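Local coordinates for capsular polysaccharide export system protein KpsC (Thermosulfurimonas dismutans, PDB 6MGB) that probably transfers Kdo from CMP-Kdo in beta-(2,4) linkage, helping to build the conserved glycolipid anchor of Gram-negative bacterial capsules, at residues 120-125 against 297-302; 150-155 against 237-242; 249-254 against 290-295; 303-308 against 314-319. One frame throughout, in Å; residues are numbered along the deposited sequence.

Contact 1: 120-125 against 297-302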
# COMPACT_ATOMS: atom_id res chain seq x y z
N PRO A 120 7.92 1.44 24.31
CA PRO A 120 6.78 0.72 24.88
C PRO A 120 5.45 1.39 24.58
O PRO A 120 4.44 0.71 24.35
CB PRO A 120 7.09 0.72 26.38
CG PRO A 120 8.56 0.89 26.47
CD PRO A 120 8.95 1.75 25.31
N GLU A 121 5.43 2.73 24.57
CA GLU A 121 4.19 3.46 24.34
C GLU A 121 3.71 3.29 22.91
O GLU A 121 2.52 3.04 22.67
CB GLU A 121 4.39 4.93 24.68
CG GLU A 121 3.14 5.66 25.14
CD GLU A 121 2.60 6.62 24.09
OE1 GLU A 121 1.40 6.54 23.77
OE2 GLU A 121 3.39 7.45 23.59
N LEU A 122 4.61 3.41 21.93
CA LEU A 122 4.21 3.24 20.54
C LEU A 122 3.76 1.81 20.28
O LEU A 122 2.73 1.58 19.64
CB LEU A 122 5.36 3.60 19.60
CG LEU A 122 5.03 3.39 18.12
CD1 LEU A 122 4.03 4.43 17.63
CD2 LEU A 122 6.28 3.40 17.27
N MET A 123 4.53 0.83 20.76
CA MET A 123 4.18 -0.56 20.51
C MET A 123 2.84 -0.92 21.14
O MET A 123 2.11 -1.77 20.60
CB MET A 123 5.28 -1.48 21.03
CG MET A 123 6.65 -1.22 20.40
SD MET A 123 6.65 -1.34 18.60
CE MET A 123 6.26 -3.07 18.37
N ASP A 124 2.48 -0.29 22.26
CA ASP A 124 1.15 -0.48 22.81
C ASP A 124 0.08 0.08 21.88
O ASP A 124 -0.94 -0.57 21.63
CB ASP A 124 1.04 0.17 24.19
CG ASP A 124 1.82 -0.58 25.25
OD1 ASP A 124 2.37 0.08 26.16
OD2 ASP A 124 1.89 -1.82 25.18
N GLN A 125 0.30 1.28 21.34
CA GLN A 125 -0.61 1.82 20.35
C GLN A 125 -0.74 0.88 19.15
O GLN A 125 -1.85 0.63 18.67
CB GLN A 125 -0.14 3.20 19.88
CG GLN A 125 -0.22 4.28 20.95
CD GLN A 125 0.14 5.65 20.40
OE1 GLN A 125 0.49 5.80 19.23
NE2 GLN A 125 0.05 6.67 21.26
N TYR A 297 2.05 1.57 9.29
CA TYR A 297 0.68 2.07 9.42
C TYR A 297 0.54 3.21 10.43
O TYR A 297 -0.33 4.07 10.24
CB TYR A 297 -0.27 0.93 9.79
CG TYR A 297 -0.84 0.18 8.60
CD1 TYR A 297 -0.01 -0.32 7.59
CD2 TYR A 297 -2.21 -0.06 8.48
CE1 TYR A 297 -0.53 -1.01 6.51
CE2 TYR A 297 -2.73 -0.75 7.40
CZ TYR A 297 -1.89 -1.22 6.42
OH TYR A 297 -2.39 -1.91 5.34
N LEU A 298 1.34 3.24 11.49
CA LEU A 298 1.21 4.30 12.48
C LEU A 298 2.13 5.49 12.19
O LEU A 298 1.67 6.64 12.19
CB LEU A 298 1.50 3.76 13.89
CG LEU A 298 0.28 3.24 14.65
CD1 LEU A 298 -0.23 1.93 14.07
CD2 LEU A 298 0.60 3.08 16.13
N LEU A 299 3.41 5.24 11.93
CA LEU A 299 4.39 6.32 11.79
C LEU A 299 4.47 6.88 10.38
O LEU A 299 4.58 8.10 10.20
CB LEU A 299 5.77 5.83 12.21
CG LEU A 299 5.92 5.25 13.62
CD1 LEU A 299 7.39 4.98 13.92
CD2 LEU A 299 5.32 6.17 14.67
N TYR A 300 4.43 6.01 9.37
CA TYR A 300 4.76 6.44 8.01
C TYR A 300 3.68 7.33 7.40
O TYR A 300 4.02 8.41 6.90
CB TYR A 300 5.05 5.20 7.16
CG TYR A 300 5.47 5.41 5.72
CD1 TYR A 300 6.57 6.20 5.39
CD2 TYR A 300 4.79 4.78 4.69
CE1 TYR A 300 6.95 6.37 4.07
CE2 TYR A 300 5.16 4.94 3.38
CZ TYR A 300 6.24 5.73 3.07
OH TYR A 300 6.61 5.88 1.75
N PRO A 301 2.40 6.96 7.42
CA PRO A 301 1.39 7.82 6.80
C PRO A 301 1.04 9.02 7.67
O PRO A 301 1.26 9.03 8.88
CB PRO A 301 0.17 6.89 6.65
CG PRO A 301 0.66 5.51 7.04
CD PRO A 301 1.79 5.75 7.98
N ARG A 302 0.48 10.03 7.02
CA ARG A 302 -0.04 11.21 7.70
C ARG A 302 -1.57 11.14 7.71
O ARG A 302 -2.20 11.09 6.65
CB ARG A 302 0.42 12.50 7.02
CG ARG A 302 1.93 12.57 6.85
CD ARG A 302 2.38 13.95 6.43
NE ARG A 302 3.83 14.02 6.31
CZ ARG A 302 4.52 15.12 6.05
NH1 ARG A 302 3.88 16.28 5.88
NH2 ARG A 302 5.84 15.08 5.96
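Gln125 and Leu298 mark the closest approach of the two backbones, with their CA atoms 8.4 Å apart. The first segment is the start of helix 120-135. The second is the end of helix 289-299 and the chain just beyond it. The contact is made mainly by side chains, and no hydrogen bond crosses it. Leu122 and Leu298 carry the largest shares. Leu122 CG lies anti to the backbone N (chi1 178°), which sends both methyls across to the other helix. Leu122 and Leu299 meet end-on through their methyls. Leu122 CD1 meets Leu299 CD2 at 3.7 Å, and Leu122 CD2 lies 3.9 Å from Leu299 CD1. The same Leu122 CD1 is 4.0 Å from Leu298 CD2, but these two side chains run alongside each other, pointing opposite ways. Leu298 CD2 goes on to rest against the base of Gln125, about one turn on from Leu122, and is 3.8 Å from Gln125 CB. The amide of Gln125 is carried further out along an extended chain. There its NE2 makes a weak hydrogen bond of 2.9 Å to Glu121 OE1, one helical turn back. The polar end is thus turned to its own helix, while the aliphatic base serves Leu298. This is plain apolar packing near the surface, away from the CMP site. Trp117, in the loop before helix 120-135, touches both Leu122 and Leu299. Helix 314-322 also borders the contact: Phe315 packs on Gln125 and Ile314 on Leu298. Beyond the leucines the chain enters strand 302-305, where Arg302 pairs through its backbone with Leu91 of strand 90-94.

Contact 2: 150-155 against 237-242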
# COMPACT_ATOMS: atom_id res chain seq x y z
N GLY A 150 -20.77 -21.34 3.28
CA GLY A 150 -21.05 -22.26 2.20
C GLY A 150 -20.31 -21.95 0.91
O GLY A 150 -20.28 -22.81 0.02
N TYR A 151 -19.71 -20.77 0.79
CA TYR A 151 -18.91 -20.45 -0.38
C TYR A 151 -17.72 -21.40 -0.49
O TYR A 151 -17.41 -21.91 -1.57
CB TYR A 151 -18.44 -19.00 -0.32
CG TYR A 151 -17.81 -18.49 -1.60
CD1 TYR A 151 -18.57 -17.85 -2.57
CD2 TYR A 151 -16.45 -18.65 -1.83
CE1 TYR A 151 -17.99 -17.39 -3.73
CE2 TYR A 151 -15.86 -18.18 -2.99
CZ TYR A 151 -16.64 -17.55 -3.94
OH TYR A 151 -16.07 -17.09 -5.10
N PHE A 152 -17.03 -21.63 0.62
CA PHE A 152 -15.87 -22.51 0.67
C PHE A 152 -16.24 -23.82 1.36
O PHE A 152 -16.99 -23.83 2.35
CB PHE A 152 -14.71 -21.85 1.41
CG PHE A 152 -14.10 -20.69 0.68
CD1 PHE A 152 -13.39 -20.89 -0.49
CD2 PHE A 152 -14.24 -19.40 1.16
CE1 PHE A 152 -12.82 -19.83 -1.17
CE2 PHE A 152 -13.68 -18.33 0.49
CZ PHE A 152 -12.97 -18.54 -0.68
N THR A 153 -15.70 -24.92 0.85
CA THR A 153 -15.91 -26.22 1.48
C THR A 153 -15.09 -26.31 2.76
O THR A 153 -13.90 -25.98 2.75
CB THR A 153 -15.52 -27.34 0.52
OG1 THR A 153 -16.32 -27.26 -0.67
CG2 THR A 153 -15.71 -28.71 1.16
N PRO A 154 -15.68 -26.74 3.88
CA PRO A 154 -14.90 -26.87 5.11
C PRO A 154 -13.71 -27.80 4.95
O PRO A 154 -13.82 -28.89 4.37
CB PRO A 154 -15.91 -27.42 6.12
CG PRO A 154 -17.23 -26.99 5.60
CD PRO A 154 -17.11 -27.00 4.10
N TYR A 155 -12.56 -27.36 5.45
CA TYR A 155 -11.34 -28.17 5.56
C TYR A 155 -10.76 -28.57 4.21
O TYR A 155 -9.84 -29.40 4.16
CB TYR A 155 -11.59 -29.42 6.41
CG TYR A 155 -12.28 -29.11 7.72
CD1 TYR A 155 -13.61 -29.43 7.93
CD2 TYR A 155 -11.59 -28.48 8.75
CE1 TYR A 155 -14.24 -29.14 9.12
CE2 TYR A 155 -12.21 -28.19 9.95
CZ TYR A 155 -13.54 -28.52 10.13
OH TYR A 155 -14.16 -28.23 11.32
N SER A 237 -9.33 -14.73 5.52
CA SER A 237 -9.49 -15.61 6.68
C SER A 237 -9.73 -17.06 6.28
O SER A 237 -9.57 -17.95 7.12
CB SER A 237 -10.65 -15.12 7.55
OG SER A 237 -11.90 -15.40 6.94
N HIS A 238 -10.11 -17.32 5.04
CA HIS A 238 -10.42 -18.67 4.58
C HIS A 238 -9.22 -19.38 3.98
O HIS A 238 -9.37 -20.49 3.45
CB HIS A 238 -11.55 -18.62 3.55
CG HIS A 238 -12.86 -18.17 4.12
ND1 HIS A 238 -13.77 -19.05 4.67
CD2 HIS A 238 -13.41 -16.94 4.24
CE1 HIS A 238 -14.83 -18.38 5.09
NE2 HIS A 238 -14.63 -17.09 4.84
N PHE A 239 -8.03 -18.78 4.05
CA PHE A 239 -6.82 -19.38 3.51
C PHE A 239 -5.72 -19.33 4.56
O PHE A 239 -5.75 -18.50 5.48
CB PHE A 239 -6.36 -18.67 2.23
CG PHE A 239 -7.37 -18.70 1.12
CD1 PHE A 239 -7.33 -19.68 0.15
CD2 PHE A 239 -8.36 -17.73 1.04
CE1 PHE A 239 -8.26 -19.71 -0.88
CE2 PHE A 239 -9.29 -17.75 0.02
CZ PHE A 239 -9.24 -18.74 -0.94
N ASP A 240 -4.77 -20.24 4.43
CA ASP A 240 -3.54 -20.21 5.22
C ASP A 240 -2.34 -19.70 4.44
O ASP A 240 -1.42 -19.13 5.04
CB ASP A 240 -3.22 -21.60 5.76
CG ASP A 240 -4.28 -22.13 6.70
OD1 ASP A 240 -4.91 -21.31 7.41
OD2 ASP A 240 -4.50 -23.36 6.73
N ARG A 241 -2.34 -19.88 3.12
CA ARG A 241 -1.19 -19.57 2.27
C ARG A 241 -1.63 -18.63 1.15
O ARG A 241 -2.57 -18.94 0.42
CB ARG A 241 -0.60 -20.86 1.70
CG ARG A 241 0.54 -20.66 0.72
CD ARG A 241 1.16 -21.99 0.34
NE ARG A 241 1.99 -22.53 1.41
CZ ARG A 241 2.56 -23.74 1.38
NH1 ARG A 241 2.37 -24.54 0.34
NH2 ARG A 241 3.30 -24.14 2.40
N ILE A 242 -0.93 -17.51 1.02
CA ILE A 242 -1.26 -16.47 0.05
C ILE A 242 -0.08 -16.28 -0.89
O ILE A 242 1.08 -16.31 -0.46
CB ILE A 242 -1.61 -15.14 0.75
CG1 ILE A 242 -2.61 -15.36 1.89
CG2 ILE A 242 -2.17 -14.14 -0.26
CD1 ILE A 242 -3.91 -16.02 1.47
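Phe152, His238 and Phe239 all hold CG beside the backbone N and anti to the carbonyl carbon. For Phe152 this setting (chi1 -69°) brings the ring within contact of both aromatic groups of the other segment. Phe152 CD2 lies over one face of the His238 imidazole, offset toward its rim, and is 3.5 Å from His238 CG. The two planes are inclined at 34°, so the pair is oblique. The far end of the ring meets the second partner: Phe152 CZ is 3.7 Å from Phe239 CZ, with the planes at 82°. The three form an aromatic cluster without a hydrogen bond between the segments. It joins the lead-ins to two neighbouring strands, 158-162 and 241-244, of the six-stranded parallel sheet, which fits the Rossmann-like half of a GT-B fold. Arg158 ties the same parts together, since its guanidinium group bonds to the carbonyls of Thr153 and His238. Cutting Phe152 back to an alanine is likely to open a gap beside the imidazole, leaving His238 and Phe239 without the ring that both lean on. One face of Phe152 is covered within its own segment by Tyr151 CD2, 3.5 Å above the ring centre. Tyr198 of strand 196-200 meets Phe152 edge-to-face.

Contact 3: 249-254 against 290-295. With C5P (cytidine-5'-monophosphate), chain D.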
# COMPACT_ATOMS: atom_id res chain seq x y z
N MET A 249 -2.37 -6.14 -0.46
CA MET A 249 -3.18 -7.18 0.15
C MET A 249 -2.32 -8.28 0.75
O MET A 249 -2.78 -9.01 1.64
CB MET A 249 -4.14 -7.76 -0.89
CG MET A 249 -5.16 -8.74 -0.33
SD MET A 249 -6.49 -9.08 -1.49
CE MET A 249 -7.39 -10.36 -0.61
N GLY A 250 -1.07 -8.43 0.28
CA GLY A 250 -0.16 -9.35 0.93
C GLY A 250 0.15 -8.96 2.36
O GLY A 250 0.26 -9.82 3.24
N PHE A 251 0.30 -7.66 2.61
CA PHE A 251 0.53 -7.21 3.98
C PHE A 251 -0.73 -7.37 4.82
O PHE A 251 -0.65 -7.70 6.01
CB PHE A 251 0.99 -5.75 3.99
CG PHE A 251 1.41 -5.27 5.35
CD1 PHE A 251 2.50 -5.84 5.99
CD2 PHE A 251 0.71 -4.27 6.00
CE1 PHE A 251 2.89 -5.41 7.24
CE2 PHE A 251 1.10 -3.83 7.25
CZ PHE A 251 2.19 -4.41 7.88
N GLU A 252 -1.90 -7.13 4.23
CA GLU A 252 -3.15 -7.37 4.95
C GLU A 252 -3.26 -8.84 5.36
O GLU A 252 -3.76 -9.15 6.45
CB GLU A 252 -4.34 -6.94 4.09
CG GLU A 252 -4.40 -5.44 3.89
CD GLU A 252 -5.54 -5.00 3.01
OE1 GLU A 252 -6.20 -5.87 2.40
OE2 GLU A 252 -5.79 -3.78 2.93
N GLY A 253 -2.79 -9.75 4.51
CA GLY A 253 -2.72 -11.15 4.90
C GLY A 253 -1.70 -11.39 5.99
O GLY A 253 -1.95 -12.15 6.93
N LEU A 254 -0.53 -10.75 5.89
CA LEU A 254 0.48 -10.88 6.93
C LEU A 254 -0.05 -10.40 8.27
O LEU A 254 0.22 -11.01 9.31
CB LEU A 254 1.73 -10.09 6.53
CG LEU A 254 3.08 -10.54 7.10
CD1 LEU A 254 3.46 -11.92 6.58
CD2 LEU A 254 4.15 -9.53 6.74
N LEU A 290 4.45 -6.91 14.37
CA LEU A 290 4.02 -5.73 15.11
C LEU A 290 4.92 -4.53 14.81
O LEU A 290 4.43 -3.41 14.63
CB LEU A 290 4.00 -6.02 16.61
CG LEU A 290 3.35 -4.95 17.48
CD1 LEU A 290 1.87 -4.81 17.17
CD2 LEU A 290 3.55 -5.26 18.96
N GLU A 291 6.23 -4.76 14.74
CA GLU A 291 7.15 -3.66 14.44
C GLU A 291 6.94 -3.14 13.03
O GLU A 291 6.89 -1.92 12.80
CB GLU A 291 8.60 -4.11 14.63
CG GLU A 291 9.00 -4.31 16.09
CD GLU A 291 10.39 -4.90 16.24
OE1 GLU A 291 10.88 -5.51 15.26
OE2 GLU A 291 10.98 -4.75 17.32
N LEU A 292 6.81 -4.05 12.06
CA LEU A 292 6.55 -3.64 10.68
C LEU A 292 5.25 -2.85 10.59
O LEU A 292 5.18 -1.80 9.94
CB LEU A 292 6.50 -4.88 9.78
CG LEU A 292 6.18 -4.68 8.30
CD1 LEU A 292 7.06 -3.61 7.68
CD2 LEU A 292 6.35 -6.00 7.57
N PHE A 293 4.19 -3.35 11.24
CA PHE A 293 2.91 -2.65 11.23
C PHE A 293 3.02 -1.28 11.88
O PHE A 293 2.46 -0.30 11.37
CB PHE A 293 1.87 -3.51 11.95
CG PHE A 293 0.56 -2.80 12.19
CD1 PHE A 293 -0.40 -2.73 11.20
CD2 PHE A 293 0.30 -2.21 13.42
CE1 PHE A 293 -1.59 -2.08 11.43
CE2 PHE A 293 -0.89 -1.56 13.65
CZ PHE A 293 -1.84 -1.49 12.66
N ALA A 294 3.74 -1.18 13.00
CA ALA A 294 3.86 0.10 13.70
C ALA A 294 4.48 1.16 12.79
O ALA A 294 3.96 2.28 12.68
CB ALA A 294 4.69 -0.07 14.97
N ALA A 295 5.59 0.83 12.14
CA ALA A 295 6.23 1.80 11.25
C ALA A 295 5.37 2.09 10.03
O ALA A 295 5.19 3.25 9.65
CB ALA A 295 7.61 1.28 10.83
O3P C5P D . -1.58 -2.83 -3.70
P C5P D . -2.87 -3.06 -4.45
O1P C5P D . -2.73 -4.33 -5.28
O2P C5P D . -3.40 -1.95 -5.33
O5' C5P D . -3.96 -3.36 -3.33
C5' C5P D . -4.65 -2.31 -2.66
C4' C5P D . -5.72 -2.87 -1.76
O4' C5P D . -6.82 -3.36 -2.57
C3' C5P D . -5.30 -4.07 -0.92
O3' C5P D . -4.64 -3.70 0.28
C2' C5P D . -6.62 -4.79 -0.69
O2' C5P D . -7.35 -4.20 0.38
C1' C5P D . -7.36 -4.53 -2.00
N1 C5P D . -7.19 -5.64 -2.97
C2 C5P D . -8.28 -6.65 -3.16
N3 C5P D . -8.10 -7.77 -4.14
C4 C5P D . -6.87 -7.88 -4.92
C5 C5P D . -5.78 -6.87 -4.73
C6 C5P D . -5.97 -5.75 -3.75
O2 C5P D . -9.28 -6.57 -2.53
N4 C5P D . -6.69 -8.97 -5.88
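Helix 248-255 lines the CMP pocket, and Phe251 on it packs against Leu292 and Phe293 of helix 289-299. The axes of the two short segments pass 11.6 Å apart and cross at -133°. Phe251 bridges this wide gap, its chi1 of -173° turning the ring away from its own backbone N and out to the other helix. Its CE1 lies 3.5 Å from Leu292 CD2, the two side chains meeting from facing helices. Its ring edge points at the other backbone: Phe293 CA lies in the ring plane, 3.9 Å from Phe251 CZ. Leu254 CD2 adds a looser touch to Leu292 CD2 at 4.2 Å. A carboxylate that grips the nucleotide ribose from this helix is a familiar feature of GT-B glycosyltransferases. Here Glu252 plays that part. Its OE1 accepts a 2.9 Å hydrogen bond from O2' of CMP, while its OE2 accepts a weak one of 2.9 Å from O3'. Both ribose hydroxyls are therefore held by one group, which probably limits turning of the sugar. Met249 SD lies over one face of the cytosine, 3.4 Å from N3 of CMP. Ser247, Gln248, Asp163, His202 and Lys200 also hydrogen-bond to the ligand. Leu112 of helix 107-114 also packs on Leu292.

Contact 4: 303-308 against 314-319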
# COMPACT_ATOMS: atom_id res chain seq x y z
N TYR A 303 -2.14 11.12 8.91
CA TYR A 303 -3.58 10.98 9.08
C TYR A 303 -4.22 12.32 9.40
O TYR A 303 -3.64 13.17 10.09
CB TYR A 303 -3.90 9.99 10.20
CG TYR A 303 -3.53 8.57 9.89
CD1 TYR A 303 -4.42 7.72 9.26
CD2 TYR A 303 -2.28 8.06 10.23
CE1 TYR A 303 -4.09 6.41 8.96
CE2 TYR A 303 -1.94 6.75 9.94
CZ TYR A 303 -2.85 5.94 9.31
OH TYR A 303 -2.52 4.63 9.01
N ILE A 304 -5.44 12.51 8.89
CA ILE A 304 -6.29 13.63 9.27
C ILE A 304 -7.43 13.09 10.11
O ILE A 304 -7.84 11.93 9.96
CB ILE A 304 -6.83 14.43 8.06
CG1 ILE A 304 -7.33 13.51 6.93
CG2 ILE A 304 -5.76 15.37 7.54
CD1 ILE A 304 -8.69 12.87 7.17
N ASN A 305 -7.93 13.92 11.01
CA ASN A 305 -9.12 13.55 11.76
C ASN A 305 -10.31 13.82 10.85
O ASN A 305 -10.64 14.99 10.59
CB ASN A 305 -9.22 14.35 13.06
CG ASN A 305 -10.41 13.93 13.90
OD1 ASN A 305 -11.33 13.28 13.40
ND2 ASN A 305 -10.39 14.29 15.17
N PRO A 306 -10.97 12.79 10.31
CA PRO A 306 -12.04 13.04 9.33
C PRO A 306 -13.14 13.93 9.87
O PRO A 306 -13.82 14.61 9.09
CB PRO A 306 -12.55 11.64 8.99
CG PRO A 306 -11.44 10.72 9.38
CD PRO A 306 -10.82 11.34 10.58
N ALA A 307 -13.34 13.94 11.19
CA ALA A 307 -14.44 14.70 11.78
C ALA A 307 -14.13 16.18 11.91
O ALA A 307 -15.07 16.99 12.00
CB ALA A 307 -14.77 14.12 13.16
N THR A 308 -12.86 16.57 11.91
CA THR A 308 -12.46 17.95 12.11
C THR A 308 -11.69 18.54 10.93
O THR A 308 -11.59 19.77 10.85
CB THR A 308 -11.59 18.09 13.37
OG1 THR A 308 -10.33 17.43 13.15
CG2 THR A 308 -12.28 17.45 14.56
N ILE A 314 -3.94 7.43 13.48
CA ILE A 314 -4.61 6.28 12.88
C ILE A 314 -5.93 5.99 13.57
O ILE A 314 -6.89 5.52 12.94
CB ILE A 314 -3.68 5.05 12.91
CG1 ILE A 314 -4.29 3.91 12.09
CG2 ILE A 314 -3.42 4.62 14.34
CD1 ILE A 314 -3.38 2.70 11.95
N PHE A 315 -6.02 6.27 14.88
CA PHE A 315 -7.23 5.95 15.62
C PHE A 315 -8.39 6.86 15.22
O PHE A 315 -9.55 6.45 15.33
CB PHE A 315 -6.96 6.06 17.12
CG PHE A 315 -5.96 5.05 17.62
CD1 PHE A 315 -6.33 3.74 17.85
CD2 PHE A 315 -4.64 5.41 17.84
CE1 PHE A 315 -5.42 2.80 18.30
CE2 PHE A 315 -3.72 4.48 18.30
CZ PHE A 315 -4.11 3.18 18.53
N ASP A 316 -8.10 8.07 14.76
CA ASP A 316 -9.17 8.93 14.25
C ASP A 316 -9.80 8.34 13.00
O ASP A 316 -11.02 8.38 12.83
CB ASP A 316 -8.63 10.33 13.96
CG ASP A 316 -8.09 11.02 15.20
OD1 ASP A 316 -8.70 10.87 16.28
OD2 ASP A 316 -7.05 11.70 15.09
N VAL A 317 -8.97 7.78 12.11
CA VAL A 317 -9.50 7.19 10.88
C VAL A 317 -10.19 5.86 11.18
O VAL A 317 -11.24 5.56 10.60
CB VAL A 317 -8.36 7.03 9.85
CG1 VAL A 317 -8.77 6.11 8.71
CG2 VAL A 317 -7.97 8.40 9.30
N ILE A 318 -9.62 5.05 12.07
CA ILE A 318 -10.27 3.80 12.45
C ILE A 318 -11.67 4.07 12.97
O ILE A 318 -12.65 3.49 12.49
CB ILE A 318 -9.41 3.04 13.48
CG1 ILE A 318 -8.12 2.54 12.83
CG2 ILE A 318 -10.20 1.86 14.06
CD1 ILE A 318 -7.16 1.86 13.78
N ASN A 319 -11.79 4.96 13.96
CA ASN A 319 -13.11 5.29 14.50
C ASN A 319 -14.05 5.78 13.41
O ASN A 319 -15.26 5.52 13.47
CB ASN A 319 -12.98 6.34 15.60
CG ASN A 319 -12.53 5.74 16.93
OD1 ASN A 319 -12.70 4.54 17.17
ND2 ASN A 319 -11.97 6.57 17.79
O HOH W 1 -12.96 10.72 13.92
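Tyr303 opens the contact by lying under the first turn of helix 314-322. Ile314 CA sits 3.7 Å from the ring centroid, only 2° off the ring normal, which makes a well-centred CH-pi contact. The Ile314 side chain runs alongside the tyrosine in the same direction, so Ile314 CG1 comes 3.6 Å from Tyr303 OH. At the ring edge, near its plane, Val317 CG2 is 3.6 Å from Tyr303 CD1. The hydroxyl has its polar partner in Tyr297 O, at the end of helix 289-299. Without the ring and hydroxyl, as with an alanine here, Ile314 is likely to lose the surface beneath its backbone, and Tyr297 O this partner. Next, the carbonyl of Ile304 faces Val317, with Ile304 O 3.6 Å from Val317 CG2. With chi1 at -176° the Asn305 amide swings away from its own N and lies flat on the Asp316 carboxylate. The planes are 6° apart, and Asn305 CG is 3.9 Å from Asp316 CG. No bond joins the two groups. Instead Asn305 OD1 accepts from Ala307 N at 3.1 Å, an Asx turn, with the donor above the carbonyl plane. A water donates to both Asn305 OD1 and Asp316 O, linking turn and helix. Pro306 closes the contact, its CD 3.7 Å from Asp316 O. Asp316 OD2 accepts from Asn313 N at the helix start. Strands 302-305 and 310-312 form a beta hairpin at one edge of the mixed sheet. Helix 314-322 folds back over it, and its Phe315 and Ile318 pack on helix 120-135.

Overall arrangement
Contacts 2 and 3 are buried, contact 4 is partly so, and contact 1 lies near the surface. Contacts 1 and 3 share helix 289-299, with centres about 12 Å apart: contact 3 faces the nucleotide-binding helix, and contact 1 faces helix 120-135. The chain then runs from this helix into strand 302-305 of contact 4, part of the mixed sheet. Contact 2 stands apart, in the loops leading into strands of the parallel sheet, its centre about 31 Å from that of contact 1. Chemistry follows place. Contact 1 is chiefly aliphatic, contact 2 aromatic, and contact 3 mixes both beside a polar ligand site. Contact 4 alone adds a bridging water and stacked polar groups.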